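Local coordinates for peptidoglycan-recognition protein SA (Drosophila melanogaster, PDB 1SXR) that recognises peptidoglycan of Gram-positive bacteria and so activates the Toll pathway of innate immunity, at residues Q59-Y64 against N72-N77. Sequence-based numbering, arbitrary orientation.
With EDO (1,2-ethanediol), chain D.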
loop_
_atom_site.group_PDB
_atom_site.type_symbol
_atom_site.label_atom_id
_atom_site.label_comp_id
_atom_site.label_asym_id
_atom_site.label_seq_id
_atom_site.Cartn_x
_atom_site.Cartn_y
_atom_site.Cartn_z
ATOM N N GLN A 59 -6.163 -2.849 13.394
ATOM C CA GLN A 59 -6.789 -4.110 13.844
ATOM C C GLN A 59 -8.199 -4.287 13.288
ATOM O O GLN A 59 -8.579 -5.383 12.825
ATOM C CB GLN A 59 -6.803 -4.206 15.377
ATOM C CG GLN A 59 -5.390 -4.347 15.966
ATOM C CD GLN A 59 -5.394 -4.054 17.438
ATOM O OE1 GLN A 59 -6.435 -4.145 18.093
ATOM N NE2 GLN A 59 -4.245 -3.709 17.977
ATOM N N ASN A 60 -8.980 -3.221 13.341
ATOM C CA ASN A 60 -10.356 -3.316 12.838
ATOM C C ASN A 60 -10.425 -3.289 11.314
ATOM O O ASN A 60 -11.297 -3.944 10.703
ATOM C CB ASN A 60 -11.200 -2.244 13.499
ATOM C CG ASN A 60 -11.432 -2.549 14.959
ATOM O OD1 ASN A 60 -11.820 -3.669 15.307
ATOM N ND2 ASN A 60 -11.162 -1.584 15.815
ATOM N N MET A 61 -9.491 -2.576 10.676
ATOM C CA MET A 61 -9.435 -2.671 9.217
ATOM C C MET A 61 -9.120 -4.112 8.790
ATOM O O MET A 61 -9.710 -4.653 7.853
ATOM C CB MET A 61 -8.389 -1.697 8.648
ATOM C CG MET A 61 -8.450 -1.637 7.149
ATOM S SD MET A 61 -7.221 -0.522 6.449
ATOM C CE MET A 61 -7.226 0.829 7.598
ATOM N N GLN A 62 -8.131 -4.724 9.430
ATOM C CA GLN A 62 -7.844 -6.129 9.189
ATOM C C GLN A 62 -9.056 -7.059 9.402
ATOM O O GLN A 62 -9.311 -7.943 8.581
ATOM C CB GLN A 62 -6.643 -6.584 10.036
ATOM C CG GLN A 62 -6.236 -8.007 9.685
ATOM C CD GLN A 62 -5.163 -8.523 10.597
ATOM O OE1 GLN A 62 -5.246 -8.363 11.820
ATOM N NE2 GLN A 62 -4.158 -9.149 10.012
ATOM N N ALA A 63 -9.786 -6.846 10.492
ATOM C CA ALA A 63 -11.006 -7.608 10.773
ATOM C C ALA A 63 -12.023 -7.429 9.665
ATOM O O ALA A 63 -12.669 -8.385 9.237
ATOM C CB ALA A 63 -11.591 -7.157 12.092
ATOM N N TYR A 64 -12.220 -6.204 9.216
ATOM C CA TYR A 64 -13.146 -5.978 8.105
ATOM C C TYR A 64 -12.649 -6.710 6.842
ATOM O O TYR A 64 -13.389 -7.421 6.169
ATOM C CB TYR A 64 -13.257 -4.465 7.863
ATOM C CG TYR A 64 -14.123 -4.070 6.702
ATOM C CD1 TYR A 64 -15.459 -4.417 6.639
ATOM C CD2 TYR A 64 -13.584 -3.307 5.679
ATOM C CE1 TYR A 64 -16.243 -4.008 5.531
ATOM C CE2 TYR A 64 -14.333 -2.902 4.611
ATOM C CZ TYR A 64 -15.649 -3.261 4.532
ATOM O OH TYR A 64 -16.359 -2.831 3.412
ATOM N N ASN A 72 -7.365 -12.676 2.773
ATOM C CA ASN A 72 -6.530 -13.453 3.688
ATOM C C ASN A 72 -5.910 -12.559 4.754
ATOM O O ASN A 72 -5.547 -13.031 5.822
ATOM C CB ASN A 72 -5.445 -14.207 2.917
ATOM C CG ASN A 72 -6.004 -15.423 2.213
ATOM O OD1 ASN A 72 -6.873 -16.099 2.753
ATOM N ND2 ASN A 72 -5.553 -15.663 0.989
ATOM N N ASP A 73 -5.823 -11.262 4.467
ATOM C CA ASP A 73 -5.150 -10.322 5.371
ATOM C C ASP A 73 -5.622 -8.914 4.978
ATOM O O ASP A 73 -6.383 -8.741 3.999
ATOM C CB ASP A 73 -3.634 -10.460 5.207
ATOM C CG ASP A 73 -2.867 -10.080 6.443
ATOM O OD1 ASP A 73 -3.413 -9.354 7.300
ATOM O OD2 ASP A 73 -1.662 -10.422 6.600
ATOM N N ILE A 74 -5.180 -7.919 5.738
ATOM C CA ILE A 74 -5.353 -6.543 5.285
ATOM C C ILE A 74 -4.892 -6.443 3.816
ATOM O O ILE A 74 -3.883 -7.055 3.411
ATOM C CB ILE A 74 -4.596 -5.567 6.218
ATOM C CG1 ILE A 74 -5.137 -4.143 6.085
ATOM C CG2 ILE A 74 -3.117 -5.731 6.182
ATOM C CD1 ILE A 74 -4.957 -3.368 7.383
ATOM N N SER A 75 -5.654 -5.722 2.991
ATOM C CA SER A 75 -5.504 -5.871 1.530
ATOM C C SER A 75 -4.153 -5.359 1.026
ATOM O O SER A 75 -3.564 -5.915 0.075
ATOM C CB SER A 75 -6.624 -5.137 0.804
ATOM O OG SER A 75 -6.484 -3.740 1.021
ATOM N N TYR A 76 -3.681 -4.289 1.656
ATOM C CA TYR A 76 -2.461 -3.591 1.189
ATOM C C TYR A 76 -1.211 -4.279 1.685
ATOM O O TYR A 76 -1.216 -4.861 2.774
ATOM C CB TYR A 76 -2.461 -2.140 1.713
ATOM C CG TYR A 76 -3.784 -1.450 1.518
ATOM C CD1 TYR A 76 -4.194 -1.036 0.257
ATOM C CD2 TYR A 76 -4.609 -1.222 2.589
ATOM C CE1 TYR A 76 -5.438 -0.412 0.087
ATOM C CE2 TYR A 76 -5.829 -0.587 2.442
ATOM C CZ TYR A 76 -6.232 -0.195 1.194
ATOM O OH TYR A 76 -7.453 0.443 1.023
ATOM N N ASN A 77 -0.110 -4.185 0.938
ATOM C CA ASN A 77 1.156 -4.717 1.479
ATOM C C ASN A 77 1.689 -3.878 2.632
ATOM O O ASN A 77 2.201 -4.425 3.596
ATOM C CB ASN A 77 2.190 -4.873 0.369
ATOM C CG ASN A 77 1.796 -5.956 -0.632
ATOM O OD1 ASN A 77 1.130 -5.673 -1.605
ATOM N ND2 ASN A 77 2.161 -7.210 -0.352
HETATM C C1 EDO D . -10.618 -2.933 0.541
HETATM O O1 EDO D . -11.168 -3.262 -0.747
HETATM C C2 EDO D . -9.360 -2.090 0.364
HETATM O O2 EDO D . -8.477 -2.703 -0.580
#
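Gln62 on helix 50-67 and Ile74 in the irregular loop that follows it bring the two backbones closest, with their CA atoms 4.6 Å apart. In this fold of the N-acetylmuramoyl-L-alanine amidase 2 family, the chain comes back past the helix at a slant, nearest at Gln62, and enters strand 78-80 of the mixed sheet. Residues 61-64 and 71-76 probably both contribute to peptidoglycan binding.

Apolar packing joins them on one side. With CG anti to the backbone N (chi1 -172°) and the chain straight through chi2, Met61 carries its SD to within 3.8 Å of Ile74 CD1; this holds for one of two conformers of Ile74 and is less certain for the other. Met61 SD also lies at the edge of the Tyr76 ring, near its plane, 4.2 Å from Tyr76 CE2. Leu79 of strand 78-80 touches both Met61 and Ile74. Ser75 OG sits 3.3 Å above the centre of the Tyr76 ring and is 2.8 Å from O2 of an ethanediol, hydrogen-bonded to it; this molecule, probably from the crystallisation liquor, also touches Tyr76 OH.

The polar side of the contact is buried. Gln62 reaches across with an extended chain, its amide modestly inclined to the Asp73 carboxylate and its OE1 held by the backbone N of Lys23. Asp73 OD2 forms a salt bridge with Lys17, so the carboxylate links the loop to the helix and to the N-terminal part of the chain. Its other oxygen takes two N-H donors from opposite faces of the carboxylate plane, each tilted about 30° out of it: Gln62 NE2 reaches Asp73 OD1 on the syn side at 2.8 Å, fairly straight (N-H...O 158°), and the backbone N of Ile74 meets Asp73 OD1 on the anti side, also at 2.8 Å but more bent.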